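Foldase protein PrsA (Streptococcus pneumoniae, PDB 5TVL) probably assists the extracellular folding of secreted proteins at the bacterial cell membrane, as a peptidyl-prolyl cis-trans isomerase of the PrsA family. Local coordinates at residues Q28-L31 with L32-I36; I57-E60 with K61-G65; N67-R70 with V71-Q74. All blocks are in the same frame, centred on the assembly; numbering follows the deposited sequence.

From the N terminus, contact 1 comes first, within helix 25-44; contact 2 follows in the last turns of helix 50-64, and contact 3 takes in residues 67-74, with the short helix that comes next. Each joins successive turns of a single helix, so none closes a long loop, and the three run in series without nesting or crossing. Contact 1 stands apart, its centre about 25 Å from that of contact 2 and about 21 Å from that of contact 3. Contacts 2 and 3 touch: Glu60 meets Tyr68, and Tyr64 packs on Val71, tying together two consecutive helices. Contacts 1, 2 and 3 all approach the third subunit.

Contact 1: residues Q28-L31 with L32-I36; sequences QQVL and LNMTI
Gln29 overlaps Leu32 with the end of its amide: NE2 of Gln29 lies 3.5 Å from CD2 of Leu32. The same Gln29 NE2 reaches Asn33 OD1 at 3.4 Å, a weak hydrogen bond whose N-H...O angle is 141°. The two amide planes stand 73° apart, so the groups meet at a steep angle and do not stack. With CG of Gln29 anti to the backbone N, the bend at chi2 (67°) turns the amide along the helix toward the next turn. Asn33 meets it by keeping CG beside its own backbone N, which turns its amide back over the preceding turn, where OD1 can accept from Gln29 NE2.

A different polar pattern holds Thr35. Leu31 O accepts two bonds from this residue, one from Thr35 OG1 at 2.7 Å and one from Thr35 N at 3.0 Å. The two donors approach from opposite faces of the carbonyl plane, so the hydroxyl adds to the helical bond without displacing it. The hydroxyl of this buried threonine thus has a partner within its own helix, a familiar i to i+4 arrangement in alpha-helices. Between these pairs, Val30 and Met34 make an apolar contact, CG1 of Val30 lying 4.1 Å from SD of Met34; the regular backbone bond of that turn, Met34 N to Val30 O, measures 2.9 Å.

The side chains leave helix 25-44 toward several partners. Leu32 and Thr35 touch Phe269 of helix 266-270, near the C-terminal end of the modelled chain, and Thr35 and Ile36 rest on Leu253 of helix 242-255. Another stripe, including Val30, Leu31 and Met34, packs on Asn24, Phe17 and Gln20 of the second subunit, placing this helix between C-terminal helices of its own chain and a neighbouring copy.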
loop_
_atom_site.group_PDB
_atom_site.type_symbol
_atom_site.label_atom_id
_atom_site.label_comp_id
_atom_site.label_asym_id
_atom_site.label_seq_id
_atom_site.Cartn_x
_atom_site.Cartn_y
_atom_site.Cartn_z
ATOM N N GLN A 28 12.481 -17.037 -18.746
ATOM C CA GLN A 28 13.615 -16.428 -18.049
ATOM C C GLN A 28 13.293 -16.116 -16.580
ATOM O O GLN A 28 14.171 -16.199 -15.723
ATOM C CB GLN A 28 14.079 -15.167 -18.780
ATOM C CG GLN A 28 14.683 -15.456 -20.148
ATOM C CD GLN A 28 14.925 -14.210 -20.976
ATOM O OE1 GLN A 28 14.528 -13.105 -20.602
ATOM N NE2 GLN A 28 15.583 -14.385 -22.116
ATOM N N GLN A 29 12.035 -15.766 -16.309
ATOM C CA GLN A 29 11.536 -15.563 -14.943
ATOM C C GLN A 29 11.510 -16.876 -14.140
ATOM O O GLN A 29 11.731 -16.869 -12.927
ATOM C CB GLN A 29 10.132 -14.931 -14.979
ATOM C CG GLN A 29 9.650 -14.328 -13.661
ATOM C CD GLN A 29 10.447 -13.101 -13.214
ATOM O OE1 GLN A 29 10.846 -12.264 -14.031
ATOM N NE2 GLN A 29 10.671 -12.985 -11.906
ATOM N N VAL A 30 11.232 -17.992 -14.816
ATOM C CA VAL A 30 11.232 -19.313 -14.180
ATOM C C VAL A 30 12.628 -19.724 -13.694
ATOM O O VAL A 30 12.748 -20.290 -12.607
ATOM C CB VAL A 30 10.614 -20.392 -15.107
ATOM C CG1 VAL A 30 10.871 -21.806 -14.596
ATOM C CG2 VAL A 30 9.115 -20.153 -15.243
ATOM N N LEU A 31 13.671 -19.451 -14.481
ATOM C CA LEU A 31 15.046 -19.732 -14.044
ATOM C C LEU A 31 15.453 -18.820 -12.888
ATOM O O LEU A 31 16.154 -19.255 -11.967
ATOM C CB LEU A 31 16.052 -19.574 -15.184
ATOM C CG LEU A 31 17.474 -20.071 -14.879
ATOM C CD1 LEU A 31 17.526 -21.591 -14.833
ATOM C CD2 LEU A 31 18.459 -19.539 -15.907
ATOM N N LEU A 32 15.026 -17.559 -12.957
ATOM C CA LEU A 32 15.257 -16.595 -11.887
ATOM C C LEU A 32 14.602 -17.052 -10.587
ATOM O O LEU A 32 15.210 -16.955 -9.523
ATOM C CB LEU A 32 14.722 -15.220 -12.282
ATOM C CG LEU A 32 14.933 -14.063 -11.297
ATOM C CD1 LEU A 32 16.421 -13.796 -11.112
ATOM C CD2 LEU A 32 14.205 -12.812 -11.780
ATOM N N ASN A 33 13.374 -17.553 -10.685
ATOM C CA ASN A 33 12.634 -18.033 -9.515
ATOM C C ASN A 33 13.158 -19.344 -8.952
ATOM O O ASN A 33 13.085 -19.564 -7.744
ATOM C CB ASN A 33 11.147 -18.164 -9.845
ATOM C CG ASN A 33 10.484 -16.821 -10.043
ATOM O OD1 ASN A 33 11.131 -15.773 -9.971
ATOM N ND2 ASN A 33 9.186 -16.843 -10.294
ATOM N N MET A 34 13.666 -20.214 -9.824
ATOM C CA MET A 34 14.378 -21.424 -9.395
ATOM C C MET A 34 15.679 -21.081 -8.670
ATOM O O MET A 34 16.057 -21.772 -7.725
ATOM C CB MET A 34 14.688 -22.341 -10.588
ATOM C CG MET A 34 13.488 -23.094 -11.145
ATOM S SD MET A 34 13.869 -23.897 -12.718
ATOM C CE MET A 34 14.921 -25.239 -12.165
ATOM N N THR A 35 16.359 -20.024 -9.119
ATOM C CA THR A 35 17.592 -19.551 -8.476
ATOM C C THR A 35 17.333 -18.970 -7.085
ATOM O O THR A 35 18.040 -19.297 -6.130
ATOM C CB THR A 35 18.308 -18.501 -9.345
ATOM O OG1 THR A 35 18.545 -19.054 -10.644
ATOM C CG2 THR A 35 19.640 -18.097 -8.730
ATOM N N ILE A 36 16.321 -18.114 -6.989
ATOM C CA ILE A 36 15.890 -17.541 -5.711
ATOM C C ILE A 36 15.501 -18.660 -4.736
ATOM O O ILE A 36 15.923 -18.635 -3.578
ATOM C CB ILE A 36 14.729 -16.524 -5.900
ATOM C CG1 ILE A 36 15.250 -15.263 -6.603
ATOM C CG2 ILE A 36 14.090 -16.148 -4.565
ATOM C CD1 ILE A 36 14.167 -14.391 -7.201
#

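Contact 2: residues I57-E60 with K61-G65; sequences IAEE and KKQYG
Glu59 and Gln63, one turn apart, bring their flat groups together almost at right angles, with carboxylate and amide planes 86° apart. Gln63 NE2 donates to Glu59 OE2 at 3.4 Å, and an N-H...O angle of 128° marks the bond as weak. The bend of Glu59 at chi2 brings its carboxylate alongside the next turn, whereas the Gln63 chain runs extended beyond CG. The other end of that amide has a partner across the interface: Gln63 OE1 accepts from Gln179 of the third subunit.

Glu60 and Tyr64 run alongside one another in the same direction. CG of Glu60 approaches CE2 of the Tyr64 ring at 4.0 Å, while the carbonyl O of Glu60 meets the rim of the ring close to the ring plane, 3.3 Å from Tyr64 CD2. The ring and the Glu60 carboxylate are turned steeply against each other, and the carboxylate spends its oxygens on others: OE1 makes a salt bridge to Arg82, and OE2 a hydrogen bond to Tyr68. These ties would be expected to stabilise a charged Glu60.

Beneath the side chains the backbone bonds continue to the last turn, where Gly65 N reaches Lys61 O at 2.8 Å. Gly65 then turns to a positive phi (79°) and departs from the helix, an arrangement typical of an alpha-helix ending at a glycine.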
loop_
_atom_site.group_PDB
_atom_site.type_symbol
_atom_site.label_atom_id
_atom_site.label_comp_id
_atom_site.label_asym_id
_atom_site.label_seq_id
_atom_site.Cartn_x
_atom_site.Cartn_y
_atom_site.Cartn_z
ATOM N N ILE A 57 -1.547 -23.433 1.717
ATOM C CA ILE A 57 -2.034 -24.146 0.533
ATOM C C ILE A 57 -3.403 -24.799 0.774
ATOM O O ILE A 57 -4.180 -24.975 -0.170
ATOM C CB ILE A 57 -0.991 -25.175 0.017
ATOM C CG1 ILE A 57 -1.217 -25.490 -1.468
ATOM C CG2 ILE A 57 -0.987 -26.448 0.858
ATOM C CD1 ILE A 57 0.009 -26.053 -2.156
ATOM N N ALA A 58 -3.690 -25.154 2.029
ATOM C CA ALA A 58 -5.020 -25.630 2.420
ATOM C C ALA A 58 -6.036 -24.490 2.389
ATOM O O ALA A 58 -7.143 -24.657 1.874
ATOM C CB ALA A 58 -4.983 -26.266 3.803
ATOM N N GLU A 59 -5.659 -23.343 2.955
ATOM C CA GLU A 59 -6.467 -22.116 2.882
ATOM C C GLU A 59 -6.719 -21.730 1.422
ATOM O O GLU A 59 -7.844 -21.401 1.040
ATOM C CB GLU A 59 -5.765 -20.968 3.637
ATOM C CG GLU A 59 -6.422 -19.586 3.557
ATOM C CD GLU A 59 -7.839 -19.539 4.109
ATOM O OE1 GLU A 59 -8.185 -20.366 4.982
ATOM O OE2 GLU A 59 -8.614 -18.658 3.678
ATOM N N GLU A 60 -5.661 -21.795 0.619
ATOM C CA GLU A 60 -5.718 -21.445 -0.802
ATOM C C GLU A 60 -6.654 -22.376 -1.578
ATOM O O GLU A 60 -7.410 -21.920 -2.431
ATOM C CB GLU A 60 -4.309 -21.480 -1.397
ATOM C CG GLU A 60 -4.137 -20.699 -2.679
ATOM C CD GLU A 60 -2.691 -20.679 -3.137
ATOM O OE1 GLU A 60 -1.810 -20.304 -2.332
ATOM O OE2 GLU A 60 -2.419 -21.030 -4.304
ATOM N N LYS A 61 -6.616 -23.668 -1.260
ATOM C CA LYS A 61 -7.492 -24.653 -1.900
ATOM C C LYS A 61 -8.971 -24.417 -1.567
ATOM O O LYS A 61 -9.832 -24.617 -2.425
ATOM C CB LYS A 61 -7.076 -26.077 -1.512
ATOM C CG LYS A 61 -7.679 -27.172 -2.381
ATOM C CD LYS A 61 -7.204 -28.558 -1.957
ATOM C CE LYS A 61 -5.738 -28.794 -2.294
ATOM N NZ LYS A 61 -5.341 -30.218 -2.129
ATOM N N LYS A 62 -9.260 -23.996 -0.334
ATOM C CA LYS A 62 -10.630 -23.649 0.072
ATOM C C LYS A 62 -11.143 -22.406 -0.652
ATOM O O LYS A 62 -12.298 -22.368 -1.075
ATOM C CB LYS A 62 -10.726 -23.418 1.585
ATOM C CG LYS A 62 -10.646 -24.683 2.425
ATOM C CD LYS A 62 -11.158 -24.454 3.841
ATOM C CE LYS A 62 -12.681 -24.470 3.900
ATOM N NZ LYS A 62 -13.196 -24.290 5.285
ATOM N N GLN A 63 -10.284 -21.394 -0.776
ATOM C CA GLN A 63 -10.634 -20.142 -1.462
ATOM C C GLN A 63 -11.080 -20.357 -2.909
ATOM O O GLN A 63 -12.093 -19.809 -3.332
ATOM C CB GLN A 63 -9.456 -19.165 -1.446
ATOM C CG GLN A 63 -9.186 -18.541 -0.092
ATOM C CD GLN A 63 -8.034 -17.552 -0.116
ATOM O OE1 GLN A 63 -7.251 -17.500 -1.071
ATOM N NE2 GLN A 63 -7.926 -16.757 0.941
ATOM N N TYR A 64 -10.316 -21.150 -3.651
ATOM C CA TYR A 64 -10.615 -21.426 -5.058
ATOM C C TYR A 64 -11.644 -22.552 -5.247
ATOM O O TYR A 64 -12.529 -22.448 -6.104
ATOM C CB TYR A 64 -9.317 -21.701 -5.827
ATOM C CG TYR A 64 -8.485 -20.446 -6.007
ATOM C CD1 TYR A 64 -8.871 -19.457 -6.917
ATOM C CD2 TYR A 64 -7.327 -20.232 -5.262
ATOM C CE1 TYR A 64 -8.121 -18.304 -7.086
ATOM C CE2 TYR A 64 -6.568 -19.081 -5.425
ATOM C CZ TYR A 64 -6.969 -18.120 -6.337
ATOM O OH TYR A 64 -6.225 -16.975 -6.499
ATOM N N GLY A 65 -11.540 -23.610 -4.446
ATOM C CA GLY A 65 -12.477 -24.731 -4.522
ATOM C C GLY A 65 -12.116 -25.620 -5.692
ATOM O O GLY A 65 -10.962 -26.041 -5.808
#

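Contact 3: residues N67-R70 with V71-Q74; sequences NYQR and VLSQ
Leu72 packs on the ring of Tyr68 in an i to i+4 CH-pi contact that spans one turn of the short alpha-helix 68-74. CD1 of Leu72 stands 3.9 Å from the Tyr68 ring centroid and 20° off the ring normal, hence over the face but offset toward the rim. Its other methyl, CD2, reaches CZ of Tyr68 at 3.8 Å. Different chi1 choices, CG anti to the backbone N in Tyr68 (-165°) but beside it in Leu72 (-67°), place the isobutyl group over the ring face. Both residues also touch Arg82 of helix 79-102.

Lighter apolar packing joins CB of Asn67 to CG2 of Val71 at 4.1 Å; Val71 in turn rests on Tyr64 of helix 50-64 and on Ala186 of the third subunit.

Among the hydrogen bonds, the backbone pairs Val71 N to Asn67 O and Leu72 N to Tyr68 O are both 2.8 Å. Beyond them the bonding weakens: Gln69 O receives two weak hydrogen bonds, one from the backbone at Ser73 N and the other from the side chain at Ser73 OG, each 3.3 Å long.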
loop_
_atom_site.group_PDB
_atom_site.type_symbol
_atom_site.label_atom_id
_atom_site.label_comp_id
_atom_site.label_asym_id
_atom_site.label_seq_id
_atom_site.Cartn_x
_atom_site.Cartn_y
_atom_site.Cartn_z
ATOM N N ASN A 67 -12.151 -24.545 -8.762
ATOM C CA ASN A 67 -11.363 -23.676 -9.654
ATOM C C ASN A 67 -9.847 -23.862 -9.510
ATOM O O ASN A 67 -9.103 -23.463 -10.405
ATOM C CB ASN A 67 -11.669 -22.190 -9.391
ATOM C CG ASN A 67 -13.053 -21.779 -9.853
ATOM O OD1 ASN A 67 -13.980 -21.668 -9.050
ATOM N ND2 ASN A 67 -13.194 -21.530 -11.149
ATOM N N TYR A 68 -9.385 -24.437 -8.397
ATOM C CA TYR A 68 -7.967 -24.369 -8.035
ATOM C C TYR A 68 -7.036 -24.992 -9.078
ATOM O O TYR A 68 -6.095 -24.340 -9.526
ATOM C CB TYR A 68 -7.724 -24.989 -6.650
ATOM C CG TYR A 68 -6.381 -24.652 -6.023
ATOM C CD1 TYR A 68 -5.919 -23.338 -5.970
ATOM C CD2 TYR A 68 -5.590 -25.644 -5.445
ATOM C CE1 TYR A 68 -4.700 -23.027 -5.391
ATOM C CE2 TYR A 68 -4.370 -25.342 -4.851
ATOM C CZ TYR A 68 -3.925 -24.033 -4.827
ATOM O OH TYR A 68 -2.713 -23.737 -4.244
ATOM N N GLN A 69 -7.322 -26.229 -9.479
ATOM C CA GLN A 69 -6.507 -26.934 -10.483
ATOM C C GLN A 69 -6.427 -26.121 -11.780
ATOM O O GLN A 69 -5.344 -25.939 -12.347
ATOM C CB GLN A 69 -7.083 -28.329 -10.767
ATOM C CG GLN A 69 -6.156 -29.272 -11.531
ATOM C CD GLN A 69 -5.012 -29.839 -10.693
ATOM O OE1 GLN A 69 -4.878 -29.549 -9.499
ATOM N NE2 GLN A 69 -4.179 -30.663 -11.325
ATOM N N ARG A 70 -7.584 -25.627 -12.213
ATOM C CA ARG A 70 -7.710 -24.748 -13.382
ATOM C C ARG A 70 -6.899 -23.445 -13.233
ATOM O O ARG A 70 -6.246 -23.005 -14.185
ATOM C CB ARG A 70 -9.199 -24.452 -13.615
ATOM C CG ARG A 70 -9.556 -23.792 -14.934
ATOM C CD ARG A 70 -11.025 -24.013 -15.309
ATOM N NE ARG A 70 -11.965 -23.894 -14.179
ATOM C CZ ARG A 70 -12.538 -24.908 -13.514
ATOM N NH1 ARG A 70 -12.291 -26.186 -13.818
ATOM N NH2 ARG A 70 -13.376 -24.643 -12.513
ATOM N N VAL A 71 -6.929 -22.856 -12.035
ATOM C CA VAL A 71 -6.187 -21.620 -11.724
ATOM C C VAL A 71 -4.660 -21.818 -11.645
ATOM O O VAL A 71 -3.900 -20.931 -12.055
ATOM C CB VAL A 71 -6.721 -20.955 -10.424
ATOM C CG1 VAL A 71 -5.816 -19.819 -9.947
ATOM C CG2 VAL A 71 -8.134 -20.425 -10.644
ATOM N N LEU A 72 -4.213 -22.954 -11.113
ATOM C CA LEU A 72 -2.775 -23.248 -11.035
ATOM C C LEU A 72 -2.121 -23.384 -12.419
ATOM O O LEU A 72 -0.985 -22.941 -12.604
ATOM C CB LEU A 72 -2.513 -24.510 -10.206
ATOM C CG LEU A 72 -2.829 -24.461 -8.712
ATOM C CD1 LEU A 72 -2.719 -25.861 -8.124
ATOM C CD2 LEU A 72 -1.913 -23.494 -7.977
ATOM N N SER A 73 -2.835 -23.993 -13.372
ATOM C CA SER A 73 -2.378 -24.090 -14.776
ATOM C C SER A 73 -2.044 -22.720 -15.367
ATOM O O SER A 73 -0.961 -22.534 -15.921
ATOM C CB SER A 73 -3.442 -24.759 -15.661
ATOM O OG SER A 73 -3.698 -26.093 -15.260
ATOM N N GLN A 74 -2.968 -21.771 -15.216
ATOM C CA GLN A 74 -2.811 -20.402 -15.740
ATOM C C GLN A 74 -1.618 -19.672 -15.111
ATOM O O GLN A 74 -0.947 -18.888 -15.783
ATOM C CB GLN A 74 -4.078 -19.572 -15.497
ATOM C CG GLN A 74 -5.343 -20.075 -16.187
ATOM C CD GLN A 74 -5.521 -19.571 -17.611
ATOM O OE1 GLN A 74 -5.299 -18.394 -17.901
ATOM N NE2 GLN A 74 -5.955 -20.458 -18.502
#